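Local coordinates for orotidine-5-phosphate decarboxylase/orotate phosphoribosyltransferase, putative (Ompdcase-oprtase, putative) (Leishmania infantum, PDB 3QW3), which probably catalyses, as the decarboxylase part of a bifunctional UMP synthase, the conversion of orotidine 5'-phosphate to UMP and carbon dioxide in pyrimidine biosynthesis, at residues 161-166 / 191-196; 131-136 / 173-178; 151-156 / 184-189; 124-129 / 167-172; 83-88 / 106-111. One frame throughout, in Å; residues are numbered along the deposited sequence.

Contact 1 (161-166 / 191-196); sequences RAEGPW and APTLWF. With SO4 (sulfate ion), chain F.
Glu163, the last residue of helix 154-163, sends its carboxylate into the loop of Ala191, Pro192 and Thr193 and contributes the largest share of the buried surface. Its CG stands opposite the backbone N (chi1 179°) and the chain then folds at chi2, which brings the acid across Pro192 rather than straight out from the helix. Both oxygens take hold of one residue. OE1 accepts the backbone N of Thr193 at 3.0 Å and OE2 the hydroxyl OG1 of Thr193 at a short 2.5 Å, each on its syn side, so the carboxylate cannot turn freely. A third donor, Leu194 N, reaches Glu163 OE1 only weakly, at 3.4 Å.

Leu194 supplies the apolar half. Its CG lies 3.2 Å from Glu163 OE1, a close approach of a carbon to the acid, while CD1 packs against Ala162 CB at 3.7 Å. The helix end and the loop are thus joined by a carboxylate that accepts a backbone amide and a hydroxyl of one residue, next to a small apolar contact. Arg161, on another side of the helix, binds a sulfate ion shared with Arg152.

Inward, Ala162 and Leu194 both rest on Leu174 of strand 172-176. Arg188 of helix 181-190 ties down the carbonyls of Ala191 and Leu194, and Trp166 reaches Asp143 of the second subunit.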
# COMPACT_ATOMS: atom_id res chain seq x y z
N ARG A 161 -3.01 11.53 -15.59
CA ARG A 161 -4.17 10.75 -15.20
C ARG A 161 -4.88 11.39 -14.01
O ARG A 161 -6.11 11.49 -13.99
CB ARG A 161 -3.76 9.33 -14.84
CG ARG A 161 -3.94 8.34 -15.97
CD ARG A 161 -3.03 7.14 -15.78
NE ARG A 161 -3.10 6.24 -16.92
CZ ARG A 161 -2.42 6.39 -18.06
NH1 ARG A 161 -1.61 7.43 -18.23
NH2 ARG A 161 -2.57 5.50 -19.03
N ALA A 162 -4.09 11.80 -13.03
CA ALA A 162 -4.62 12.36 -11.80
C ALA A 162 -5.36 13.68 -12.04
O ALA A 162 -6.46 13.87 -11.53
CB ALA A 162 -3.51 12.54 -10.77
N GLU A 163 -4.75 14.57 -12.82
CA GLU A 163 -5.37 15.86 -13.17
C GLU A 163 -6.57 15.65 -14.09
O GLU A 163 -7.55 16.39 -14.02
CB GLU A 163 -4.34 16.79 -13.83
CG GLU A 163 -4.86 18.17 -14.27
CD GLU A 163 -5.00 19.19 -13.14
OE1 GLU A 163 -4.13 19.24 -12.24
OE2 GLU A 163 -5.98 19.96 -13.16
N GLY A 164 -6.48 14.63 -14.94
CA GLY A 164 -7.51 14.33 -15.94
C GLY A 164 -8.57 13.36 -15.45
O GLY A 164 -9.38 13.71 -14.60
N PRO A 165 -8.58 12.12 -15.99
CA PRO A 165 -9.66 11.16 -15.74
C PRO A 165 -9.95 10.84 -14.27
O PRO A 165 -11.11 10.64 -13.91
CB PRO A 165 -9.21 9.89 -16.49
CG PRO A 165 -7.82 10.16 -16.95
CD PRO A 165 -7.61 11.62 -16.98
N TRP A 166 -8.92 10.79 -13.42
CA TRP A 166 -9.11 10.40 -12.02
C TRP A 166 -9.88 11.42 -11.17
O TRP A 166 -10.55 11.05 -10.20
CB TRP A 166 -7.78 10.05 -11.36
CG TRP A 166 -7.10 8.81 -11.91
CD1 TRP A 166 -7.65 7.88 -12.76
CD2 TRP A 166 -5.77 8.35 -11.62
NE1 TRP A 166 -6.73 6.89 -13.03
CE2 TRP A 166 -5.57 7.15 -12.34
CE3 TRP A 166 -4.73 8.85 -10.83
CZ2 TRP A 166 -4.37 6.44 -12.30
CZ3 TRP A 166 -3.53 8.14 -10.78
CH2 TRP A 166 -3.36 6.95 -11.51
N ALA A 191 -0.10 18.72 -14.16
CA ALA A 191 -1.21 18.83 -13.23
C ALA A 191 -1.25 20.22 -12.62
O ALA A 191 -0.76 20.43 -11.51
CB ALA A 191 -1.10 17.75 -12.14
N PRO A 192 -1.83 21.19 -13.34
CA PRO A 192 -1.81 22.59 -12.91
C PRO A 192 -2.66 22.93 -11.68
O PRO A 192 -2.41 23.96 -11.03
CB PRO A 192 -2.34 23.35 -14.14
CG PRO A 192 -2.14 22.41 -15.29
CD PRO A 192 -2.41 21.06 -14.69
N THR A 193 -3.66 22.11 -11.35
CA THR A 193 -4.59 22.47 -10.26
C THR A 193 -4.50 21.62 -9.00
O THR A 193 -5.00 22.01 -7.94
CB THR A 193 -6.07 22.50 -10.73
OG1 THR A 193 -6.53 21.16 -10.98
CG2 THR A 193 -6.25 23.35 -11.97
N LEU A 194 -3.87 20.44 -9.08
CA LEU A 194 -3.90 19.52 -7.95
C LEU A 194 -3.03 19.97 -6.79
O LEU A 194 -1.98 20.56 -7.00
CB LEU A 194 -3.48 18.11 -8.38
CG LEU A 194 -4.27 17.47 -9.52
CD1 LEU A 194 -3.86 16.02 -9.65
CD2 LEU A 194 -5.78 17.59 -9.32
N TRP A 195 -3.46 19.66 -5.58
CA TRP A 195 -2.61 19.84 -4.41
C TRP A 195 -1.52 18.78 -4.42
O TRP A 195 -1.78 17.62 -4.76
CB TRP A 195 -3.42 19.71 -3.12
CG TRP A 195 -4.07 20.98 -2.71
CD1 TRP A 195 -5.27 21.47 -3.15
CD2 TRP A 195 -3.56 21.93 -1.78
NE1 TRP A 195 -5.53 22.68 -2.53
CE2 TRP A 195 -4.50 22.98 -1.69
CE3 TRP A 195 -2.39 22.00 -1.00
CZ2 TRP A 195 -4.30 24.09 -0.86
CZ3 TRP A 195 -2.20 23.10 -0.17
CH2 TRP A 195 -3.15 24.13 -0.11
N PHE A 196 -0.30 19.19 -4.07
CA PHE A 196 0.80 18.25 -3.89
C PHE A 196 1.08 18.11 -2.40
O PHE A 196 1.14 19.11 -1.68
CB PHE A 196 2.09 18.71 -4.58
CG PHE A 196 2.01 18.89 -6.07
CD1 PHE A 196 0.91 18.49 -6.82
CD2 PHE A 196 3.10 19.44 -6.75
CE1 PHE A 196 0.88 18.68 -8.21
CE2 PHE A 196 3.09 19.63 -8.13
CZ PHE A 196 1.97 19.24 -8.86
S SO4 F . -1.37 7.30 -22.18
O1 SO4 F . -1.70 6.30 -23.20
O2 SO4 F . -2.36 8.37 -22.20
O3 SO4 F . -1.37 6.66 -20.88
O4 SO4 F . -0.04 7.84 -22.45

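Contact 2 (131-136 / 173-178)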
# COMPACT_ATOMS: atom_id res chain seq x y z
N PHE A 131 -4.33 11.43 -1.88
CA PHE A 131 -3.03 11.84 -2.40
C PHE A 131 -2.34 10.62 -3.00
O PHE A 131 -1.95 9.70 -2.29
CB PHE A 131 -2.19 12.46 -1.29
CG PHE A 131 -2.64 13.85 -0.90
CD1 PHE A 131 -2.20 14.95 -1.62
CD2 PHE A 131 -3.48 14.04 0.19
CE1 PHE A 131 -2.61 16.25 -1.27
CE2 PHE A 131 -3.90 15.33 0.55
CZ PHE A 131 -3.46 16.43 -0.19
N VAL A 132 -2.19 10.63 -4.33
CA VAL A 132 -1.66 9.48 -5.06
C VAL A 132 -0.16 9.64 -5.26
O VAL A 132 0.31 10.69 -5.68
CB VAL A 132 -2.35 9.33 -6.44
CG1 VAL A 132 -1.82 8.08 -7.15
CG2 VAL A 132 -3.86 9.23 -6.25
N LEU A 133 0.59 8.58 -4.97
CA LEU A 133 2.04 8.62 -5.16
C LEU A 133 2.37 8.97 -6.60
O LEU A 133 1.80 8.40 -7.53
CB LEU A 133 2.68 7.27 -4.80
CG LEU A 133 2.39 6.68 -3.42
CD1 LEU A 133 3.12 5.34 -3.30
CD2 LEU A 133 2.81 7.63 -2.31
N CYS A 134 3.29 9.92 -6.78
CA CYS A 134 3.66 10.35 -8.12
C CYS A 134 5.17 10.29 -8.30
O CYS A 134 5.68 9.45 -9.04
CB CYS A 134 3.11 11.75 -8.40
SG CYS A 134 3.50 12.38 -10.04
N LYS A 135 5.88 11.18 -7.61
CA LYS A 135 7.33 11.19 -7.64
C LYS A 135 7.86 11.22 -6.22
O LYS A 135 7.58 12.15 -5.47
CB LYS A 135 7.83 12.40 -8.43
CG LYS A 135 9.36 12.52 -8.52
CD LYS A 135 9.95 11.46 -9.45
CE LYS A 135 11.44 11.72 -9.72
NZ LYS A 135 12.30 11.56 -8.51
N THR A 136 8.62 10.20 -5.86
CA THR A 136 9.27 10.14 -4.55
C THR A 136 10.79 10.31 -4.70
O THR A 136 11.34 10.09 -5.79
CB THR A 136 8.87 8.86 -3.77
OG1 THR A 136 9.18 7.70 -4.55
CG2 THR A 136 7.38 8.87 -3.48
N GLY A 173 -5.12 14.45 -5.13
CA GLY A 173 -3.86 15.16 -4.98
C GLY A 173 -2.73 14.22 -5.36
O GLY A 173 -2.97 13.05 -5.66
N LEU A 174 -1.51 14.73 -5.34
CA LEU A 174 -0.34 13.94 -5.69
C LEU A 174 0.73 14.04 -4.62
O LEU A 174 0.91 15.10 -4.02
CB LEU A 174 0.25 14.41 -7.02
CG LEU A 174 -0.60 14.19 -8.27
CD1 LEU A 174 0.01 14.94 -9.44
CD2 LEU A 174 -0.69 12.71 -8.58
N VAL A 175 1.46 12.94 -4.39
CA VAL A 175 2.64 12.97 -3.53
C VAL A 175 3.86 13.21 -4.42
O VAL A 175 4.14 12.41 -5.32
CB VAL A 175 2.82 11.67 -2.71
CG1 VAL A 175 4.05 11.78 -1.79
CG2 VAL A 175 1.57 11.39 -1.88
N VAL A 176 4.57 14.31 -4.18
CA VAL A 176 5.69 14.73 -5.02
C VAL A 176 6.81 15.24 -4.11
O VAL A 176 6.62 16.22 -3.38
CB VAL A 176 5.30 15.86 -6.03
CG1 VAL A 176 6.40 16.05 -7.08
CG2 VAL A 176 3.98 15.56 -6.72
N GLY A 177 7.96 14.58 -4.16
CA GLY A 177 9.11 14.91 -3.31
C GLY A 177 9.70 16.28 -3.56
O GLY A 177 9.57 16.83 -4.65
N ALA A 178 10.36 16.83 -2.55
CA ALA A 178 10.98 18.16 -2.64
C ALA A 178 12.42 18.13 -3.18
O ALA A 178 12.94 19.16 -3.62
CB ALA A 178 10.94 18.86 -1.28
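Phe131 begins the pairing beside Gly173, where the lack of a side chain leaves room for the ring: its CD1 lies 3.8 Å from Gly173 CA. Its CB also meets Val175 CG2. Next, Val132 uses both its N and its O on the same strand, bonding the residues that flank Leu174, as parallel pairing requires: its N to Gly173 O at 2.9 Å and its O from Val175 N at 2.8 Å. Its side chain turns with that of Leu174 toward the outer helices. Leu133 returns to the face of Phe131, and its CD2 runs beside Val175 CG2 at 4.0 Å, the two side chains pointing the same way.

At Cys134 the regular pattern breaks. Cys134 N, at 3.0 Å, and Lys135 N, at 3.1 Å, both bond to Val175 O in its carbonyl plane, and the register shifts by one residue between Leu133 and Lys135: a beta bulge. Cys134, the extra residue, has its CB 3.9 Å from Leu174 CD2, on the side of helices 154-163 and 181-190. Beyond the bulge, Lys135 O accepts Gly177 N at 2.8 Å. The lysine's CB touches Val176, but its chain bends away, and NZ bonds Ser141 and Thr136 O.

The chemistry therefore divides cleanly: between these two barrel strands the polar work is done by backbone amides, the side-chain contacts are apolar, and the doubly bonded carbonyl of Val175 absorbs the shift in register.

Contact 3 (151-156 / 184-189). With SO4 (sulfate ion), chain F.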
# COMPACT_ATOMS: atom_id res chain seq x y z
N ASP A 151 7.27 10.26 -24.82
CA ASP A 151 8.13 11.42 -24.64
C ASP A 151 8.08 11.98 -23.22
O ASP A 151 8.35 13.17 -23.01
N ARG A 152 7.74 11.14 -22.25
CA ARG A 152 7.67 11.57 -20.85
C ARG A 152 7.97 10.45 -19.86
O ARG A 152 8.00 9.28 -20.23
CB ARG A 152 6.31 12.22 -20.55
CG ARG A 152 5.13 11.28 -20.58
CD ARG A 152 3.90 11.98 -21.14
NE ARG A 152 2.66 11.33 -20.73
CZ ARG A 152 2.12 10.26 -21.33
NH1 ARG A 152 2.71 9.70 -22.37
NH2 ARG A 152 0.99 9.75 -20.86
N TYR A 153 8.20 10.82 -18.61
CA TYR A 153 8.47 9.86 -17.55
C TYR A 153 7.16 9.24 -17.05
O TYR A 153 6.10 9.85 -17.18
CB TYR A 153 9.20 10.53 -16.39
CG TYR A 153 10.56 11.08 -16.75
CD1 TYR A 153 11.64 10.22 -16.96
CD2 TYR A 153 10.77 12.45 -16.88
CE1 TYR A 153 12.89 10.71 -17.29
CE2 TYR A 153 12.02 12.96 -17.21
CZ TYR A 153 13.08 12.08 -17.41
OH TYR A 153 14.33 12.56 -17.74
N LEU A 154 7.25 8.04 -16.48
CA LEU A 154 6.07 7.40 -15.89
C LEU A 154 5.36 8.32 -14.89
O LEU A 154 4.13 8.37 -14.85
CB LEU A 154 6.41 6.06 -15.23
CG LEU A 154 5.25 5.34 -14.51
CD1 LEU A 154 4.19 4.87 -15.50
CD2 LEU A 154 5.72 4.18 -13.63
N TYR A 155 6.14 9.06 -14.10
CA TYR A 155 5.53 9.94 -13.10
C TYR A 155 4.71 11.07 -13.73
O TYR A 155 3.70 11.49 -13.17
CB TYR A 155 6.54 10.46 -12.07
CG TYR A 155 7.58 11.44 -12.56
CD1 TYR A 155 8.88 11.03 -12.84
CD2 TYR A 155 7.28 12.80 -12.70
CE1 TYR A 155 9.85 11.93 -13.26
CE2 TYR A 155 8.24 13.71 -13.12
CZ TYR A 155 9.52 13.27 -13.41
OH TYR A 155 10.49 14.15 -13.82
N GLU A 156 5.12 11.53 -14.91
CA GLU A 156 4.35 12.51 -15.66
C GLU A 156 3.04 11.91 -16.17
O GLU A 156 2.00 12.58 -16.18
CB GLU A 156 5.16 13.08 -16.82
CG GLU A 156 6.32 13.97 -16.38
CD GLU A 156 7.11 14.51 -17.57
OE1 GLU A 156 6.92 15.69 -17.91
OE2 GLU A 156 7.91 13.74 -18.15
N LEU A 184 9.49 18.21 -9.87
CA LEU A 184 8.34 18.88 -9.28
C LEU A 184 7.69 19.84 -10.29
O LEU A 184 6.46 19.89 -10.39
CB LEU A 184 8.78 19.64 -8.02
CG LEU A 184 8.02 19.48 -6.70
CD1 LEU A 184 8.64 20.40 -5.64
CD2 LEU A 184 6.55 19.78 -6.85
N ALA A 185 8.50 20.58 -11.04
CA ALA A 185 8.00 21.49 -12.07
C ALA A 185 7.33 20.74 -13.22
O ALA A 185 6.33 21.21 -13.77
CB ALA A 185 9.11 22.39 -12.58
N ARG A 186 7.88 19.58 -13.59
CA ARG A 186 7.27 18.74 -14.63
C ARG A 186 5.88 18.30 -14.20
O ARG A 186 4.93 18.34 -14.99
CB ARG A 186 8.14 17.52 -14.94
CG ARG A 186 9.40 17.83 -15.73
CD ARG A 186 9.94 16.59 -16.41
NE ARG A 186 11.19 16.86 -17.10
CZ ARG A 186 12.40 16.71 -16.57
NH1 ARG A 186 12.55 16.27 -15.32
NH2 ARG A 186 13.48 16.99 -17.29
N VAL A 187 5.74 17.91 -12.93
CA VAL A 187 4.45 17.47 -12.41
C VAL A 187 3.44 18.62 -12.41
O VAL A 187 2.29 18.45 -12.82
CB VAL A 187 4.60 16.81 -11.02
CG1 VAL A 187 3.25 16.41 -10.47
CG2 VAL A 187 5.52 15.61 -11.11
N ARG A 188 3.88 19.80 -11.97
CA ARG A 188 3.01 20.98 -11.99
C ARG A 188 2.55 21.36 -13.41
O ARG A 188 1.43 21.84 -13.60
CB ARG A 188 3.68 22.16 -11.28
CG ARG A 188 2.81 23.42 -11.14
CD ARG A 188 1.43 23.11 -10.56
NE ARG A 188 1.45 22.94 -9.12
CZ ARG A 188 0.51 22.31 -8.42
NH1 ARG A 188 -0.54 21.76 -9.03
NH2 ARG A 188 0.61 22.23 -7.10
N ALA A 189 3.40 21.11 -14.40
CA ALA A 189 3.05 21.35 -15.80
C ALA A 189 1.97 20.38 -16.29
O ALA A 189 1.10 20.77 -17.07
CB ALA A 189 4.28 21.27 -16.68
S SO4 F . -1.37 7.30 -22.18
O1 SO4 F . -1.70 6.30 -23.20
O2 SO4 F . -2.36 8.37 -22.20
O3 SO4 F . -1.37 6.66 -20.88
O4 SO4 F . -0.04 7.84 -22.45
O HOH W 1 5.82 18.06 -17.75
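Glu156 and Arg186 meet where the first turn of helix 154-163 comes up to helix 181-190, the nearest backbones being Glu156 CA and Val187 CA, 5.9 Å apart. Arg186 spans the junction with an extended chain. Its CD lies 3.5 Å from Glu156 OE1, yet the two charges stay beyond salt-bridge distance. The ring of Tyr153 brings its edge over the guanidinium face, CE2 lying 3.8 Å from Arg186 CZ with the planes 68° apart, and Arg186 NH1 makes a weak bond to Tyr155 OH.

Glu156 does more for its own helix. Its OE2 accepts Tyr153 N at 3.0 Å, almost straight at 170°, which is one half of a capping box with Tyr153 as N-cap. The other oxygen, OE1, takes a water that also donates to Arg186 O, a bridge between the helices. Deeper in, Tyr155 CD2 packs on Val187 CG2 at 3.7 Å; its chi1 of 69° sets CG between backbone N and carbonyl carbon and swings the ring over toward helix 181-190.

Cys134 lies behind Tyr155 and Val187. With polar contacts at Arg186 and an apolar one at Val187, this is how successive outer helices pack side by side in a TIM barrel, the fold of this family.

Contact 4 (124-129 / 167-172); sequences RYPDKA and NVNGNV
Asn171 fills the tight half of this contact, its side chain entering the mouth of the type I beta turn that runs from Tyr125 to Lys128. Its CB lies only 3.1 Å from Lys128 O, and the amide end sits between the carbonyls of Tyr125 and Lys128. Alongside, Asn171 O receives a CA-H...O contact from Ala129, with CA 3.2 Å away, just where the backbones close up to start as strands. Within its own loop, Asn167 OD1 accepts Val172 N at 3.0 Å.

The outer half is looser. Asn169 ND2 approaches Arg124 CA at 3.7 Å and donates to Met123 O at the end of helix 116-123, while Pro126 CG stays 4.4 Å from Asn169 ND2. Arg124 and Pro126 are exposed here.

Both segments lead from a helix into a strand. They are neighbouring alpha-beta loops at the N-terminal ends of the barrel strands, the end remote from the catalytic face in enzymes of the TIM-barrel fold.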
# COMPACT_ATOMS: atom_id res chain seq x y z
N ARG A 124 -14.33 8.01 -4.24
CA ARG A 124 -15.80 8.11 -4.25
C ARG A 124 -16.36 8.89 -3.06
O ARG A 124 -17.55 9.22 -3.04
CB ARG A 124 -16.44 6.72 -4.36
CG ARG A 124 -16.12 5.77 -3.22
CD ARG A 124 -16.68 4.37 -3.48
NE ARG A 124 -18.15 4.34 -3.44
CZ ARG A 124 -18.87 4.22 -2.34
NH1 ARG A 124 -18.29 4.12 -1.15
NH2 ARG A 124 -20.20 4.19 -2.42
N TYR A 125 -15.51 9.18 -2.07
CA TYR A 125 -15.87 10.03 -0.94
C TYR A 125 -15.53 11.47 -1.31
O TYR A 125 -14.36 11.87 -1.21
CB TYR A 125 -15.06 9.65 0.30
CG TYR A 125 -15.36 8.33 0.98
CD1 TYR A 125 -15.02 7.11 0.39
CD2 TYR A 125 -15.94 8.30 2.25
CE1 TYR A 125 -15.28 5.91 1.03
CE2 TYR A 125 -16.21 7.10 2.90
CZ TYR A 125 -15.87 5.91 2.28
OH TYR A 125 -16.14 4.72 2.93
N PRO A 126 -16.53 12.27 -1.71
CA PRO A 126 -16.23 13.63 -2.19
C PRO A 126 -15.61 14.54 -1.11
O PRO A 126 -14.85 15.46 -1.44
CB PRO A 126 -17.60 14.18 -2.61
CG PRO A 126 -18.47 12.97 -2.76
CD PRO A 126 -17.98 12.01 -1.73
N ASP A 127 -15.93 14.26 0.15
CA ASP A 127 -15.45 15.05 1.29
C ASP A 127 -14.05 14.65 1.77
O ASP A 127 -13.47 15.31 2.65
CB ASP A 127 -16.45 14.97 2.46
CG ASP A 127 -16.75 13.53 2.89
OD1 ASP A 127 -16.93 12.65 2.02
OD2 ASP A 127 -16.82 13.28 4.12
N LYS A 128 -13.51 13.58 1.18
CA LYS A 128 -12.18 13.06 1.54
C LYS A 128 -11.22 13.19 0.36
O LYS A 128 -11.63 13.12 -0.79
CB LYS A 128 -12.27 11.59 1.97
CG LYS A 128 -13.31 11.31 3.07
CD LYS A 128 -12.92 11.90 4.42
CE LYS A 128 -14.01 11.68 5.45
NZ LYS A 128 -13.57 12.13 6.81
N ALA A 129 -9.94 13.39 0.66
CA ALA A 129 -8.96 13.54 -0.40
C ALA A 129 -8.10 12.29 -0.51
O ALA A 129 -7.91 11.57 0.46
CB ALA A 129 -8.08 14.74 -0.15
N ASN A 167 -9.80 12.70 -11.53
CA ASN A 167 -10.25 13.78 -10.64
C ASN A 167 -11.73 14.17 -10.80
O ASN A 167 -12.08 15.35 -10.68
CB ASN A 167 -9.34 15.00 -10.77
CG ASN A 167 -9.43 15.93 -9.58
OD1 ASN A 167 -9.66 15.49 -8.45
ND2 ASN A 167 -9.25 17.23 -9.82
N VAL A 168 -12.58 13.18 -11.04
CA VAL A 168 -14.01 13.40 -11.21
C VAL A 168 -14.64 14.08 -9.98
O VAL A 168 -15.52 14.94 -10.12
CB VAL A 168 -14.75 12.08 -11.55
CG1 VAL A 168 -16.26 12.29 -11.66
CG2 VAL A 168 -14.21 11.50 -12.85
N ASN A 169 -14.17 13.73 -8.79
CA ASN A 169 -14.72 14.31 -7.57
C ASN A 169 -13.95 15.52 -7.02
O ASN A 169 -14.28 16.03 -5.95
CB ASN A 169 -14.91 13.24 -6.49
CG ASN A 169 -16.18 12.43 -6.69
OD1 ASN A 169 -17.13 12.90 -7.33
ND2 ASN A 169 -16.20 11.21 -6.15
N GLY A 170 -12.93 15.97 -7.75
CA GLY A 170 -12.15 17.14 -7.36
C GLY A 170 -11.41 16.94 -6.05
O GLY A 170 -11.13 17.91 -5.33
N ASN A 171 -11.10 15.68 -5.74
CA ASN A 171 -10.51 15.32 -4.46
C ASN A 171 -9.19 14.57 -4.57
O ASN A 171 -8.73 13.97 -3.59
CB ASN A 171 -11.51 14.55 -3.59
CG ASN A 171 -11.96 13.22 -4.21
OD1 ASN A 171 -12.65 12.43 -3.55
ND2 ASN A 171 -11.58 12.96 -5.45
N VAL A 172 -8.59 14.61 -5.75
CA VAL A 172 -7.31 13.94 -6.00
C VAL A 172 -6.15 14.92 -5.83
O VAL A 172 -6.20 16.06 -6.30
CB VAL A 172 -7.27 13.30 -7.41
CG1 VAL A 172 -5.96 12.54 -7.64
CG2 VAL A 172 -8.46 12.38 -7.59

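Contact 5 (83-88 / 106-111)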
# COMPACT_ATOMS: atom_id res chain seq x y z
N ALA A 83 -0.93 6.12 4.72
CA ALA A 83 -1.11 4.68 4.72
C ALA A 83 -0.67 4.02 3.41
O ALA A 83 -0.47 2.81 3.37
CB ALA A 83 -2.57 4.36 5.01
N LYS A 84 -0.52 4.83 2.35
CA LYS A 84 -0.12 4.36 1.02
C LYS A 84 -0.80 3.04 0.64
O LYS A 84 -0.15 2.03 0.34
CB LYS A 84 1.41 4.31 0.89
CG LYS A 84 2.09 5.68 1.09
CD LYS A 84 3.60 5.62 0.87
CE LYS A 84 4.27 6.99 1.06
NZ LYS A 84 4.26 7.47 2.48
N ARG A 85 -2.13 3.06 0.66
CA ARG A 85 -2.92 1.87 0.38
C ARG A 85 -3.15 1.69 -1.12
O ARG A 85 -3.07 2.64 -1.90
CB ARG A 85 -4.26 1.92 1.12
CG ARG A 85 -4.16 2.03 2.65
CD ARG A 85 -3.46 0.82 3.29
NE ARG A 85 -3.74 0.70 4.73
CZ ARG A 85 -2.81 0.72 5.69
NH1 ARG A 85 -1.53 0.88 5.40
NH2 ARG A 85 -3.18 0.57 6.96
N GLY A 86 -3.44 0.46 -1.53
CA GLY A 86 -3.81 0.21 -2.91
C GLY A 86 -4.24 -1.23 -3.05
O GLY A 86 -3.45 -2.14 -2.84
N ASP A 87 -5.51 -1.43 -3.38
CA ASP A 87 -6.05 -2.76 -3.61
C ASP A 87 -7.31 -2.59 -4.44
O ASP A 87 -7.56 -1.50 -4.93
CB ASP A 87 -6.36 -3.46 -2.28
CG ASP A 87 -6.18 -4.97 -2.35
OD1 ASP A 87 -5.45 -5.53 -1.51
OD2 ASP A 87 -6.77 -5.61 -3.24
N ILE A 88 -8.09 -3.63 -4.61
CA ILE A 88 -9.32 -3.49 -5.39
C ILE A 88 -10.59 -3.82 -4.63
O ILE A 88 -10.53 -4.35 -3.52
CB ILE A 88 -9.25 -4.26 -6.73
CG1 ILE A 88 -8.59 -5.63 -6.56
CG2 ILE A 88 -8.51 -3.43 -7.76
CD1 ILE A 88 -9.39 -6.63 -5.75
N HIS A 106 -9.27 12.77 7.24
CA HIS A 106 -9.87 13.55 6.16
C HIS A 106 -9.29 13.22 4.79
O HIS A 106 -9.84 13.60 3.76
CB HIS A 106 -9.71 15.05 6.45
CG HIS A 106 -10.12 15.44 7.84
ND1 HIS A 106 -11.35 15.98 8.14
CD2 HIS A 106 -9.45 15.35 9.02
CE1 HIS A 106 -11.43 16.21 9.43
NE2 HIS A 106 -10.28 15.84 9.99
N ALA A 107 -8.17 12.49 4.79
CA ALA A 107 -7.46 12.16 3.57
C ALA A 107 -6.58 10.93 3.78
O ALA A 107 -6.27 10.57 4.93
CB ALA A 107 -6.60 13.35 3.11
N ILE A 108 -6.18 10.32 2.68
CA ILE A 108 -5.29 9.15 2.71
C ILE A 108 -4.28 9.24 1.57
O ILE A 108 -4.54 9.89 0.56
CB ILE A 108 -6.12 7.83 2.61
CG1 ILE A 108 -5.32 6.61 3.11
CG2 ILE A 108 -6.68 7.63 1.20
CD1 ILE A 108 -6.15 5.32 3.17
N THR A 109 -3.14 8.59 1.73
CA THR A 109 -2.21 8.42 0.61
C THR A 109 -2.42 7.06 -0.04
O THR A 109 -2.84 6.11 0.63
CB THR A 109 -0.74 8.57 1.05
OG1 THR A 109 -0.49 7.70 2.17
CG2 THR A 109 -0.44 10.01 1.45
N ALA A 110 -2.15 6.97 -1.33
CA ALA A 110 -2.44 5.75 -2.09
C ALA A 110 -1.46 5.53 -3.23
O ALA A 110 -0.96 6.49 -3.81
CB ALA A 110 -3.87 5.80 -2.63
N SER A 111 -1.20 4.26 -3.54
CA SER A 111 -0.35 3.87 -4.67
C SER A 111 -1.18 3.87 -5.96
O SER A 111 -2.34 3.45 -5.94
CB SER A 111 0.25 2.48 -4.42
OG SER A 111 0.77 1.94 -5.63
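Thr109 OG1 accepts the backbone N of Lys84 at 2.9 Å and is itself bonded to Asp82. With chi1 at 51° the hydroxyl is placed between its own backbone N and carbonyl carbon, turned to the lysine's N-H. Two ladder bonds follow, Arg85 N to Thr109 O at 3.1 Å and Ser111 N to Arg85 O at 3.0 Å, joining strands 80-85 and 107-110 of a beta-alpha-beta unit.

Lys84 has left-handed backbone angles (41°/57°), and its side chain leads away from strand 107-110 although CG still passes 3.5 Å from Thr109 OG1. NZ forms salt bridges with Asp82 of its own chain and Asp87 of the second subunit. Arg85 folds back, its guanidinium face over Ala83 CB and its NH1 on Ala83 O, while NH2 pairs with Glu56 of the second subunit. The apolar packing comes last: Ile108 CD1 meets Arg85 CG at 3.9 Å, and Ile108 CG1 meets Ala83 CB at 4.0 Å.

The sequence fits the family's Asp-x-Lys-x-x-Asp motif, which in relatives lies in an active site shared between subunits, consistent with the Lys84-Asp87 bridge. Thr109 would then be a second-shell residue, probably positioning Lys84 and Asp82.

From the N terminus, contact 5 closes first, pairing two neighbouring strands that helix 89-102 connects, before any other contact opens. The remaining four open in the order 4, 2, 3, 1 and close in that same order, so each crosses every other and none lies within another. Contact 4 joins two loops at the foot of the barrel, and contact 2 zips the strands that rise from them. Contact 3 pairs the helices that follow these strands, and contact 1 fastens the end of the first helix to the loop after the second. Strand 129-135 links contact 5 to this interlocked set: Leu133 and Phe131 bond to strand 107-110.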